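Local coordinates for protein VP5 (Halorubrum pleomorphic virus 2, PDB 6QGI) that probably drives membrane fusion as an envelope protein of this pleomorphic virus of a haloarchaeon, at residues 285-288 with 289-292; 64-67 with 68-71; 100-103 with 104-108; 1-4 with 5-9. All coordinates share one frame; numbering follows the deposited sequence.

From the N terminus the order is contact 4, contact 2, contact 3, contact 1. Each closes only about one turn of chain between adjoining segments, so they follow in series and none nests in or crosses another. Contacts 2 and 3, on the successive helices 66-86 and 91-133, meet through V69 CG1 and L106 CD2, 3.6 Å apart. Contact 1 joins contact 2 where L290 CD2 lies 4.2 Å from I65 CG2, adding helix 285-292 to this group. Contact 4 stands apart, its centre about 28 Å from that of contact 2, across the chain's centre; it shares with contact 1 a neighbour, strand 434-439.

Contact 1 of 4, residues 285-288 with 289-292; sequences QAIA and DLIA
Q285 and D289, one helical turn apart, are joined by two hydrogen bonds. In the side-chain bond, Q285 NE2 donates to D289 OD1 at 2.8 Å with an N-H...O angle of 160°. The acceptor lies almost exactly in the amide plane of Q285, whereas NE2 approaches from above the carboxylate plane, the two flat groups being turned 48° from each other. A bend at chi2 (46°) folds the glutamine back over the turn, and its side chain crosses the aspartate at about a right angle. The second bond is the backbone one, D289 N to Q285 O, also 2.8 Å. The other carboxylate oxygen, D289 OD2, forms a salt bridge with R21; with both oxygens engaged, the buried carboxylate is fixed in rotation, and the arginine would be expected to favour its ionised form.

The regular i to i+4 ladder continues with L290 N to A286 O at 2.8 Å, I291 N to I287 O at 2.9 Å and A292 N to A288 O at 3.1 Å. Apolar packing follows on another side of the helix: I287 CG1 lies 3.8 Å from I291 CD1, and I287 CD1 reaches L290 CB at 4.2 Å.

Around this short helix, A274 of helix 270-279 touches D289 and A292, Y493 of helix 476-496 packs on I287 and I291, and T436 of strand 434-439 meets A286, I287 and L290.

Contact 2 of 4, residues 64-67 with 68-71; sequences NILD and GVKH
The carbonyl oxygen of I65 is shared by two amides of the following turn, G68 N at 3.0 Å and V69 N at 3.3 Å. Both bonds are weak, their N-H...O angles of 128° and 131° being far from straight. L66 O likewise receives two amides, but unequally: K70 N makes a sound bond of 3.0 Å at 160°, while V69 N adds a weak one at 3.1 Å. V69 N therefore divides its donor between two carbonyls without aiming well at either. D67 O accepts from H71 N at 3.1 Å.

Near the start of helix 66-86, i to i+3 bonds of the 3-10 kind thus appear beside i to i+4 bonds, and the sound i to i+4 bonds here begin with K70 N and H71 N. The carbonyls farther along find side-chain donors too: T72 OG1 bonds to G68 O and T75 OG1 to H71 O. Before the turn, N64 ND2 is satisfied by D342 OD2.

Among the side chains, L66 and V69 run alongside each other in one direction, L66 CD2 lying 3.9 Å from V69 CG2. The CG2 branch of V69 sits beside its own backbone N, which also brings it to 3.7 Å from L66 CA. D67 and K70 carry opposite charges, yet D67 OD1 and K70 NZ stay 4.6 Å apart, so no salt bridge forms. L66 and K70 face helix 225-253, whereas H71 meets the ring of H468.

Contact 3 of 4, residues 100-103 with 104-108; sequences TEVN and SYLTT
N103 O is gripped twice by T107. The hydroxyl OG1 donates to it at 2.7 Å and the amide N at 3.0 Å, and the two donors arrive from opposite faces of the carbonyl plane, OG1 tilted 27° and N 36° out of it. T107 can do this because its chi1 of -72° sets OG1 beside its own backbone N, facing back down the helix. The same hydroxyl has a further partner, taking a hydrogen bond from D173 N.

The rest of the turn carries the usual backbone bonds, S104 N to T100 O at 2.8 Å, Y105 N to E101 O at 3.1 Å and L106 N to V102 O at 2.9 Å. V102 and L106 run side by side in the same direction; V102 CG1 lies 3.6 Å from L106 CD1, and both residues press on L239 of helix 225-253. The polar ends of other side chains are engaged beyond this turn: N103 OD1 bonds to R243 NH2, and Y105 OH to A19 O, while the side chain of Y105 rests on V69 and T72 of helix 66-86.

The same kind of hydroxyl-to-carbonyl bond recurs, T108 OG1 to S104 O at 3.1 Å and T100 OG1 to D96 O. A threonine hydroxyl turned back onto the carbonyl four residues earlier is a recurrent feature of alpha helices, here of the long helix 91-133.

Contact 4 of 4, residues 1-4 with 5-9; sequences IAPL and VGVGL
The flat groups here are the peptide carbonyls of P3 and L4, each met by an amide of the following turn. P3 O accepts V7 N at 2.8 Å, the donor tilted 21° from the carbonyl plane and the N-H...O angle being 158°. L4 O is approached nearly head-on by L9 N, also at 2.8 Å but with a more bent N-H (135°). G8 N comes within 3.0 Å of L4 O, yet its angle is too poor for a bond. The puckered pyrrolidine ring of P3 meets V7 at its CD corner, where V7 CG2 stands 3.9 Å away and the two side chains cross obliquely. The same methyl also touches A2 CB at 3.9 Å, so one branch of V7 packs against two successive residues. V7 CG2 lies beside its own backbone N, which directs it back toward the chain start.

The first bond spans four residues and the second five, which marks a wider pi-type turn in the weakly bonded helix 4-8. L9 CG sits 3.5 Å from L4 O. Outside the turn, L4 N bonds to S376 OG and G8 O to T310 OG1. Across the contact itself the polar links are backbone N-H...O bonds, while the side chains meet through carbon alone, in keeping with the apolar setting of L4 and L9 against strand 343-355.

Contact 1 of 4, residues 285-288 with 289-292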
ATOM      1  N   GLN A 285      -6.841  -2.058 -10.328  1.00 25.70           N
ATOM      2  CA  GLN A 285      -5.502  -2.598 -10.557  1.00 24.53           C
ATOM      3  C   GLN A 285      -4.856  -3.326  -9.371  1.00 27.52           C
ATOM      4  O   GLN A 285      -4.166  -4.319  -9.606  1.00 26.42           O
ATOM      5  CB  GLN A 285      -4.559  -1.487 -11.041  1.00 25.23           C
ATOM      6  CG  GLN A 285      -3.363  -1.984 -11.862  1.00 36.69           C
ATOM      7  CD  GLN A 285      -3.733  -2.997 -12.918  1.00 53.86           C
ATOM      8  OE1 GLN A 285      -4.568  -2.749 -13.794  1.00 51.81           O
ATOM      9  NE2 GLN A 285      -3.124  -4.170 -12.845  1.00 45.82           N
ATOM     10  N   ALA A 286      -5.025  -2.837  -8.132  1.00 24.33           N
ATOM     11  CA  ALA A 286      -4.391  -3.466  -6.968  1.00 23.80           C
ATOM     12  C   ALA A 286      -4.818  -4.938  -6.787  1.00 28.26           C
ATOM     13  O   ALA A 286      -3.952  -5.769  -6.500  1.00 27.90           O
ATOM     14  CB  ALA A 286      -4.668  -2.667  -5.707  1.00 24.11           C
ATOM     15  N   ILE A 287      -6.112  -5.278  -7.013  1.00 24.87           N
ATOM     16  CA  ILE A 287      -6.543  -6.678  -6.886  1.00 25.07           C
ATOM     17  C   ILE A 287      -5.997  -7.497  -8.084  1.00 28.54           C
ATOM     18  O   ILE A 287      -5.536  -8.618  -7.870  1.00 28.11           O
ATOM     19  CB  ILE A 287      -8.069  -6.880  -6.639  1.00 28.91           C
ATOM     20  CG1 ILE A 287      -8.435  -8.371  -6.374  1.00 29.75           C
ATOM     21  CG2 ILE A 287      -8.939  -6.277  -7.740  1.00 30.45           C
ATOM     22  CD1 ILE A 287      -7.730  -9.058  -5.185  1.00 32.43           C
ATOM     23  N   ALA A 288      -5.956  -6.903  -9.300  1.00 25.08           N
ATOM     24  CA  ALA A 288      -5.379  -7.535 -10.493  1.00 25.40           C
ATOM     25  C   ALA A 288      -3.909  -7.897 -10.233  1.00 29.75           C
ATOM     26  O   ALA A 288      -3.489  -9.009 -10.532  1.00 30.49           O
ATOM     27  CB  ALA A 288      -5.498  -6.604 -11.692  1.00 26.26           C
ATOM     28  N   ASP A 289      -3.169  -6.974  -9.593  1.00 25.81           N
ATOM     29  CA  ASP A 289      -1.771  -7.123  -9.208  1.00 24.75           C
ATOM     30  C   ASP A 289      -1.613  -8.133  -8.055  1.00 28.35           C
ATOM     31  O   ASP A 289      -0.666  -8.920  -8.075  1.00 28.28           O
ATOM     32  CB  ASP A 289      -1.172  -5.752  -8.829  1.00 25.95           C
ATOM     33  CG  ASP A 289      -1.009  -4.761  -9.978  1.00 37.44           C
ATOM     34  OD1 ASP A 289      -1.092  -5.188 -11.159  1.00 39.00           O
ATOM     35  OD2 ASP A 289      -0.805  -3.558  -9.701  1.00 42.26           O
ATOM     36  N   LEU A 290      -2.545  -8.130  -7.072  1.00 24.69           N
ATOM     37  CA  LEU A 290      -2.535  -9.073  -5.947  1.00 24.49           C
ATOM     38  C   LEU A 290      -2.784 -10.517  -6.416  1.00 29.66           C
ATOM     39  O   LEU A 290      -2.200 -11.440  -5.846  1.00 29.31           O
ATOM     40  CB  LEU A 290      -3.558  -8.686  -4.861  1.00 24.44           C
ATOM     41  CG  LEU A 290      -3.149  -7.574  -3.875  1.00 28.05           C
ATOM     42  CD1 LEU A 290      -4.298  -7.215  -2.973  1.00 28.12           C
ATOM     43  CD2 LEU A 290      -1.947  -7.978  -3.009  1.00 29.50           C
ATOM     44  N   ILE A 291      -3.631 -10.710  -7.458  1.00 27.49           N
ATOM     45  CA  ILE A 291      -3.907 -12.030  -8.048  1.00 28.29           C
ATOM     46  C   ILE A 291      -2.634 -12.486  -8.777  1.00 32.35           C
ATOM     47  O   ILE A 291      -2.221 -13.633  -8.616  1.00 32.47           O
ATOM     48  CB  ILE A 291      -5.169 -12.018  -8.971  1.00 32.20           C
ATOM     49  CG1 ILE A 291      -6.457 -11.817  -8.140  1.00 32.88           C
ATOM     50  CG2 ILE A 291      -5.278 -13.294  -9.842  1.00 33.15           C
ATOM     51  CD1 ILE A 291      -7.575 -11.126  -8.888  1.00 41.09           C
ATOM     52  N   ALA A 292      -1.991 -11.563  -9.526  1.00 28.72           N
ATOM     53  CA  ALA A 292      -0.743 -11.811 -10.258  1.00 28.63           C
ATOM     54  C   ALA A 292       0.417 -12.167  -9.312  1.00 32.42           C
ATOM     55  O   ALA A 292       1.311 -12.923  -9.701  1.00 31.90           O
ATOM     56  CB  ALA A 292      -0.379 -10.599 -11.084  1.00 29.11           C
TER

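Contact 2 of 4, residues 64-67 with 68-71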
ATOM      1  N   ASN A  64       4.753  -8.532   3.016  1.00 28.94           N
ATOM      2  CA  ASN A  64       4.352  -9.931   2.890  1.00 28.25           C
ATOM      3  C   ASN A  64       3.897 -10.318   1.478  1.00 30.76           C
ATOM      4  O   ASN A  64       3.398 -11.433   1.290  1.00 31.32           O
ATOM      5  CB  ASN A  64       3.254 -10.244   3.903  1.00 26.70           C
ATOM      6  CG  ASN A  64       3.725 -10.156   5.329  1.00 43.28           C
ATOM      7  OD1 ASN A  64       4.787 -10.676   5.699  1.00 38.05           O
ATOM      8  ND2 ASN A  64       2.938  -9.497   6.166  1.00 33.00           N
ATOM      9  N   ILE A  65       4.105  -9.434   0.486  1.00 25.40           N
ATOM     10  CA  ILE A  65       3.760  -9.702  -0.919  1.00 25.10           C
ATOM     11  C   ILE A  65       5.010 -10.211  -1.670  1.00 29.23           C
ATOM     12  O   ILE A  65       4.908 -10.579  -2.842  1.00 28.86           O
ATOM     13  CB  ILE A  65       3.113  -8.470  -1.634  1.00 28.01           C
ATOM     14  CG1 ILE A  65       4.054  -7.240  -1.637  1.00 27.77           C
ATOM     15  CG2 ILE A  65       1.725  -8.144  -1.049  1.00 29.10           C
ATOM     16  CD1 ILE A  65       3.853  -6.269  -2.693  1.00 34.70           C
ATOM     17  N   LEU A  66       6.178 -10.240  -0.984  1.00 26.33           N
ATOM     18  CA  LEU A  66       7.464 -10.675  -1.531  1.00 26.73           C
ATOM     19  C   LEU A  66       7.491 -12.178  -1.814  1.00 33.49           C
ATOM     20  O   LEU A  66       8.279 -12.614  -2.659  1.00 33.42           O
ATOM     21  CB  LEU A  66       8.637 -10.271  -0.631  1.00 26.57           C
ATOM     22  CG  LEU A  66       8.972  -8.776  -0.603  1.00 30.76           C
ATOM     23  CD1 LEU A  66       9.803  -8.435   0.605  1.00 30.98           C
ATOM     24  CD2 LEU A  66       9.684  -8.326  -1.877  1.00 32.90           C
ATOM     25  N   ASP A  67       6.602 -12.964  -1.159  1.00 31.84           N
ATOM     26  CA  ASP A  67       6.445 -14.399  -1.441  1.00 32.69           C
ATOM     27  C   ASP A  67       5.912 -14.541  -2.874  1.00 35.74           C
ATOM     28  O   ASP A  67       6.294 -15.466  -3.596  1.00 36.66           O
ATOM     29  CB  ASP A  67       5.508 -15.078  -0.420  1.00 35.50           C
ATOM     30  CG  ASP A  67       6.198 -15.920   0.645  1.00 52.09           C
ATOM     31  OD1 ASP A  67       7.225 -16.566   0.325  1.00 54.09           O
ATOM     32  OD2 ASP A  67       5.695 -15.958   1.791  1.00 59.58           O
ATOM     33  N   GLY A  68       5.084 -13.574  -3.276  1.00 30.00           N
ATOM     34  CA  GLY A  68       4.533 -13.459  -4.618  1.00 28.98           C
ATOM     35  C   GLY A  68       5.572 -13.021  -5.629  1.00 30.36           C
ATOM     36  O   GLY A  68       5.462 -13.362  -6.807  1.00 30.44           O
ATOM     37  N   VAL A  69       6.588 -12.261  -5.173  1.00 24.90           N
ATOM     38  CA  VAL A  69       7.700 -11.806  -6.012  1.00 24.27           C
ATOM     39  C   VAL A  69       8.524 -13.046  -6.368  1.00 27.41           C
ATOM     40  O   VAL A  69       8.848 -13.249  -7.538  1.00 27.24           O
ATOM     41  CB  VAL A  69       8.547 -10.687  -5.337  1.00 27.68           C
ATOM     42  CG1 VAL A  69       9.762 -10.319  -6.179  1.00 27.65           C
ATOM     43  CG2 VAL A  69       7.705  -9.446  -5.060  1.00 26.91           C
ATOM     44  N   LYS A  70       8.778 -13.909  -5.356  1.00 23.47           N
ATOM     45  CA  LYS A  70       9.493 -15.181  -5.472  1.00 23.05           C
ATOM     46  C   LYS A  70       8.781 -16.097  -6.486  1.00 26.24           C
ATOM     47  O   LYS A  70       9.445 -16.688  -7.333  1.00 27.29           O
ATOM     48  CB  LYS A  70       9.604 -15.852  -4.091  1.00 24.76           C
ATOM     49  CG  LYS A  70      10.492 -17.085  -4.078  1.00 36.21           C
ATOM     50  CD  LYS A  70      10.409 -17.846  -2.777  1.00 45.19           C
ATOM     51  CE  LYS A  70       9.635 -19.129  -2.933  1.00 53.92           C
ATOM     52  NZ  LYS A  70       9.684 -19.946  -1.697  1.00 62.28           N
ATOM     53  N   HIS A  71       7.439 -16.168  -6.415  1.00 21.36           N
ATOM     54  CA  HIS A  71       6.571 -16.958  -7.294  1.00 21.28           C
ATOM     55  C   HIS A  71       6.627 -16.427  -8.728  1.00 25.64           C
ATOM     56  O   HIS A  71       6.738 -17.219  -9.668  1.00 25.85           O
ATOM     57  CB  HIS A  71       5.117 -16.928  -6.764  1.00 21.69           C
ATOM     58  CG  HIS A  71       4.139 -17.731  -7.569  1.00 25.30           C
ATOM     59  ND1 HIS A  71       4.072 -19.108  -7.461  1.00 27.59           N
ATOM     60  CD2 HIS A  71       3.193 -17.318  -8.444  1.00 26.92           C
ATOM     61  CE1 HIS A  71       3.103 -19.489  -8.279  1.00 27.32           C
ATOM     62  NE2 HIS A  71       2.548 -18.447  -8.897  1.00 27.46           N
TER

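Contact 3 of 4, residues 100-103 with 104-108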
ATOM      1  N   THR A 100      18.831 -14.705 -15.995  1.00 26.19           N
ATOM      2  CA  THR A 100      18.676 -13.393 -16.629  1.00 25.14           C
ATOM      3  C   THR A 100      17.260 -12.881 -16.383  1.00 28.57           C
ATOM      4  O   THR A 100      17.095 -11.697 -16.102  1.00 28.71           O
ATOM      5  CB  THR A 100      19.032 -13.472 -18.123  1.00 28.49           C
ATOM      6  OG1 THR A 100      20.400 -13.859 -18.227  1.00 28.95           O
ATOM      7  CG2 THR A 100      18.835 -12.154 -18.861  1.00 24.72           C
ATOM      8  N   GLU A 101      16.256 -13.776 -16.435  1.00 24.35           N
ATOM      9  CA  GLU A 101      14.861 -13.430 -16.178  1.00 23.47           C
ATOM     10  C   GLU A 101      14.652 -13.100 -14.704  1.00 27.06           C
ATOM     11  O   GLU A 101      13.884 -12.188 -14.404  1.00 26.93           O
ATOM     12  CB  GLU A 101      13.917 -14.548 -16.630  1.00 25.08           C
ATOM     13  CG  GLU A 101      13.814 -14.668 -18.142  1.00 36.78           C
ATOM     14  CD  GLU A 101      13.260 -13.462 -18.874  1.00 60.60           C
ATOM     15  OE1 GLU A 101      12.037 -13.208 -18.769  1.00 55.66           O
ATOM     16  OE2 GLU A 101      14.052 -12.770 -19.554  1.00 57.46           O
ATOM     17  N   VAL A 102      15.358 -13.810 -13.792  1.00 23.12           N
ATOM     18  CA  VAL A 102      15.319 -13.581 -12.338  1.00 22.12           C
ATOM     19  C   VAL A 102      15.891 -12.191 -12.064  1.00 26.05           C
ATOM     20  O   VAL A 102      15.243 -11.374 -11.415  1.00 24.95           O
ATOM     21  CB  VAL A 102      16.093 -14.681 -11.539  1.00 25.91           C
ATOM     22  CG1 VAL A 102      16.168 -14.363 -10.045  1.00 25.19           C
ATOM     23  CG2 VAL A 102      15.489 -16.055 -11.756  1.00 25.86           C
ATOM     24  N   ASN A 103      17.090 -11.928 -12.609  1.00 23.34           N
ATOM     25  CA  ASN A 103      17.833 -10.689 -12.442  1.00 23.09           C
ATOM     26  C   ASN A 103      17.134  -9.495 -13.091  1.00 28.32           C
ATOM     27  O   ASN A 103      17.131  -8.422 -12.494  1.00 28.01           O
ATOM     28  CB  ASN A 103      19.252 -10.846 -12.982  1.00 20.97           C
ATOM     29  CG  ASN A 103      20.068 -11.890 -12.245  1.00 35.73           C
ATOM     30  OD1 ASN A 103      19.857 -12.176 -11.062  1.00 27.96           O
ATOM     31  ND2 ASN A 103      21.019 -12.494 -12.933  1.00 29.11           N
ATOM     32  N   SER A 104      16.526  -9.682 -14.277  1.00 25.56           N
ATOM     33  CA  SER A 104      15.815  -8.632 -15.013  1.00 25.36           C
ATOM     34  C   SER A 104      14.560  -8.184 -14.264  1.00 29.08           C
ATOM     35  O   SER A 104      14.316  -6.982 -14.130  1.00 29.04           O
ATOM     36  CB  SER A 104      15.444  -9.117 -16.412  1.00 29.33           C
ATOM     37  OG  SER A 104      14.989  -8.050 -17.224  1.00 41.26           O
ATOM     38  N   TYR A 105      13.775  -9.155 -13.771  1.00 25.29           N
ATOM     39  CA  TYR A 105      12.546  -8.905 -13.034  1.00 24.35           C
ATOM     40  C   TYR A 105      12.851  -8.326 -11.636  1.00 30.17           C
ATOM     41  O   TYR A 105      12.198  -7.358 -11.234  1.00 30.23           O
ATOM     42  CB  TYR A 105      11.688 -10.184 -12.948  1.00 24.28           C
ATOM     43  CG  TYR A 105      10.615 -10.147 -11.879  1.00 24.43           C
ATOM     44  CD1 TYR A 105       9.610  -9.182 -11.904  1.00 25.36           C
ATOM     45  CD2 TYR A 105      10.606 -11.071 -10.842  1.00 24.96           C
ATOM     46  CE1 TYR A 105       8.634  -9.134 -10.913  1.00 25.03           C
ATOM     47  CE2 TYR A 105       9.627 -11.039  -9.854  1.00 25.04           C
ATOM     48  CZ  TYR A 105       8.648 -10.064  -9.888  1.00 30.95           C
ATOM     49  OH  TYR A 105       7.683 -10.052  -8.914  1.00 31.62           O
ATOM     50  N   LEU A 106      13.834  -8.897 -10.914  1.00 27.46           N
ATOM     51  CA  LEU A 106      14.185  -8.425  -9.571  1.00 27.51           C
ATOM     52  C   LEU A 106      14.880  -7.060  -9.611  1.00 31.08           C
ATOM     53  O   LEU A 106      14.780  -6.336  -8.624  1.00 30.97           O
ATOM     54  CB  LEU A 106      14.990  -9.459  -8.758  1.00 28.02           C
ATOM     55  CG  LEU A 106      14.170 -10.723  -8.414  1.00 33.06           C
ATOM     56  CD1 LEU A 106      14.999 -11.794  -7.875  1.00 34.39           C
ATOM     57  CD2 LEU A 106      13.090 -10.445  -7.418  1.00 34.92           C
ATOM     58  N   THR A 107      15.483  -6.662 -10.757  1.00 27.17           N
ATOM     59  CA  THR A 107      16.077  -5.326 -10.921  1.00 26.65           C
ATOM     60  C   THR A 107      14.934  -4.309 -10.952  1.00 29.22           C
ATOM     61  O   THR A 107      15.036  -3.282 -10.294  1.00 29.10           O
ATOM     62  CB  THR A 107      16.991  -5.266 -12.163  1.00 32.80           C
ATOM     63  OG1 THR A 107      18.165  -6.003 -11.857  1.00 31.43           O
ATOM     64  CG2 THR A 107      17.404  -3.847 -12.552  1.00 31.72           C
ATOM     65  N   THR A 108      13.831  -4.633 -11.661  1.00 24.72           N
ATOM     66  CA  THR A 108      12.639  -3.789 -11.781  1.00 23.88           C
ATOM     67  C   THR A 108      11.964  -3.643 -10.412  1.00 27.57           C
ATOM     68  O   THR A 108      11.428  -2.579 -10.127  1.00 27.49           O
ATOM     69  CB  THR A 108      11.688  -4.348 -12.850  1.00 31.31           C
ATOM     70  OG1 THR A 108      12.412  -4.520 -14.070  1.00 33.11           O
ATOM     71  CG2 THR A 108      10.498  -3.446 -13.113  1.00 28.57           C
TER

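Contact 4 of 4, residues 1-4 with 5-9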
ATOM      1  N   ILE A   1     -10.321  17.952   5.481  1.00 45.35           N
ATOM      2  CA  ILE A   1     -11.038  16.681   5.348  1.00 44.95           C
ATOM      3  C   ILE A   1     -10.119  15.498   5.746  1.00 46.97           C
ATOM      4  O   ILE A   1      -8.918  15.502   5.452  1.00 45.98           O
ATOM      5  CB  ILE A   1     -11.623  16.493   3.913  1.00 48.37           C
ATOM      6  CG1 ILE A   1     -12.685  17.560   3.573  1.00 49.63           C
ATOM      7  CG2 ILE A   1     -12.220  15.112   3.746  1.00 49.02           C
ATOM      8  CD1 ILE A   1     -12.940  17.733   2.036  1.00 58.49           C
ATOM      9  N   ALA A   2     -10.718  14.483   6.397  1.00 42.32           N
ATOM     10  CA  ALA A   2     -10.053  13.253   6.815  1.00 40.97           C
ATOM     11  C   ALA A   2     -10.146  12.191   5.704  1.00 43.51           C
ATOM     12  O   ALA A   2     -11.221  12.043   5.112  1.00 43.92           O
ATOM     13  CB  ALA A   2     -10.687  12.731   8.098  1.00 41.86           C
ATOM     14  N   PRO A   3      -9.056  11.444   5.389  1.00 38.00           N
ATOM     15  CA  PRO A   3      -9.162  10.411   4.339  1.00 37.13           C
ATOM     16  C   PRO A   3     -10.065   9.246   4.776  1.00 38.97           C
ATOM     17  O   PRO A   3      -9.930   8.748   5.897  1.00 38.44           O
ATOM     18  CB  PRO A   3      -7.712   9.965   4.124  1.00 38.38           C
ATOM     19  CG  PRO A   3      -7.011  10.291   5.390  1.00 42.76           C
ATOM     20  CD  PRO A   3      -7.699  11.493   5.975  1.00 38.80           C
ATOM     21  N   LEU A   4     -11.026   8.861   3.900  1.00 34.10           N
ATOM     22  CA  LEU A   4     -12.011   7.786   4.099  1.00 33.53           C
ATOM     23  C   LEU A   4     -11.338   6.455   4.446  1.00 34.95           C
ATOM     24  O   LEU A   4     -11.741   5.806   5.404  1.00 34.71           O
ATOM     25  CB  LEU A   4     -12.865   7.635   2.812  1.00 34.34           C
ATOM     26  CG  LEU A   4     -13.891   6.485   2.724  1.00 39.96           C
ATOM     27  CD1 LEU A   4     -15.017   6.654   3.741  1.00 40.71           C
ATOM     28  CD2 LEU A   4     -14.464   6.364   1.325  1.00 43.43           C
ATOM     29  N   VAL A   5     -10.330   6.054   3.661  1.00 29.25           N
ATOM     30  CA  VAL A   5      -9.594   4.809   3.855  1.00 27.65           C
ATOM     31  C   VAL A   5      -8.791   4.879   5.166  1.00 30.50           C
ATOM     32  O   VAL A   5      -8.879   3.957   5.984  1.00 30.61           O
ATOM     33  CB  VAL A   5      -8.696   4.504   2.628  1.00 30.31           C
ATOM     34  CG1 VAL A   5      -7.744   3.341   2.897  1.00 29.61           C
ATOM     35  CG2 VAL A   5      -9.543   4.239   1.388  1.00 30.40           C
ATOM     36  N   GLY A   6      -8.043   5.964   5.347  1.00 25.74           N
ATOM     37  CA  GLY A   6      -7.191   6.173   6.512  1.00 25.24           C
ATOM     38  C   GLY A   6      -7.883   6.317   7.850  1.00 30.37           C
ATOM     39  O   GLY A   6      -7.410   5.751   8.840  1.00 30.04           O
ATOM     40  N   VAL A   7      -8.993   7.076   7.899  1.00 28.05           N
ATOM     41  CA  VAL A   7      -9.709   7.343   9.149  1.00 28.69           C
ATOM     42  C   VAL A   7     -11.014   6.536   9.233  1.00 33.69           C
ATOM     43  O   VAL A   7     -11.215   5.816  10.219  1.00 33.88           O
ATOM     44  CB  VAL A   7      -9.965   8.860   9.352  1.00 32.93           C
ATOM     45  CG1 VAL A   7     -10.667   9.131  10.679  1.00 33.21           C
ATOM     46  CG2 VAL A   7      -8.665   9.659   9.257  1.00 32.18           C
ATOM     47  N   GLY A   8     -11.880   6.687   8.227  1.00 29.98           N
ATOM     48  CA  GLY A   8     -13.181   6.026   8.182  1.00 30.15           C
ATOM     49  C   GLY A   8     -13.130   4.514   8.217  1.00 33.12           C
ATOM     50  O   GLY A   8     -13.921   3.886   8.921  1.00 33.38           O
ATOM     51  N   LEU A   9     -12.189   3.922   7.472  1.00 28.14           N
ATOM     52  CA  LEU A   9     -12.064   2.471   7.405  1.00 27.30           C
ATOM     53  C   LEU A   9     -10.899   1.958   8.245  1.00 29.65           C
ATOM     54  O   LEU A   9     -10.746   0.740   8.369  1.00 29.31           O
ATOM     55  CB  LEU A   9     -11.921   2.004   5.941  1.00 27.10           C
ATOM     56  CG  LEU A   9     -12.965   2.530   4.935  1.00 32.00           C
ATOM     57  CD1 LEU A   9     -12.528   2.275   3.508  1.00 31.67           C
ATOM     58  CD2 LEU A   9     -14.357   1.956   5.201  1.00 34.62           C
TER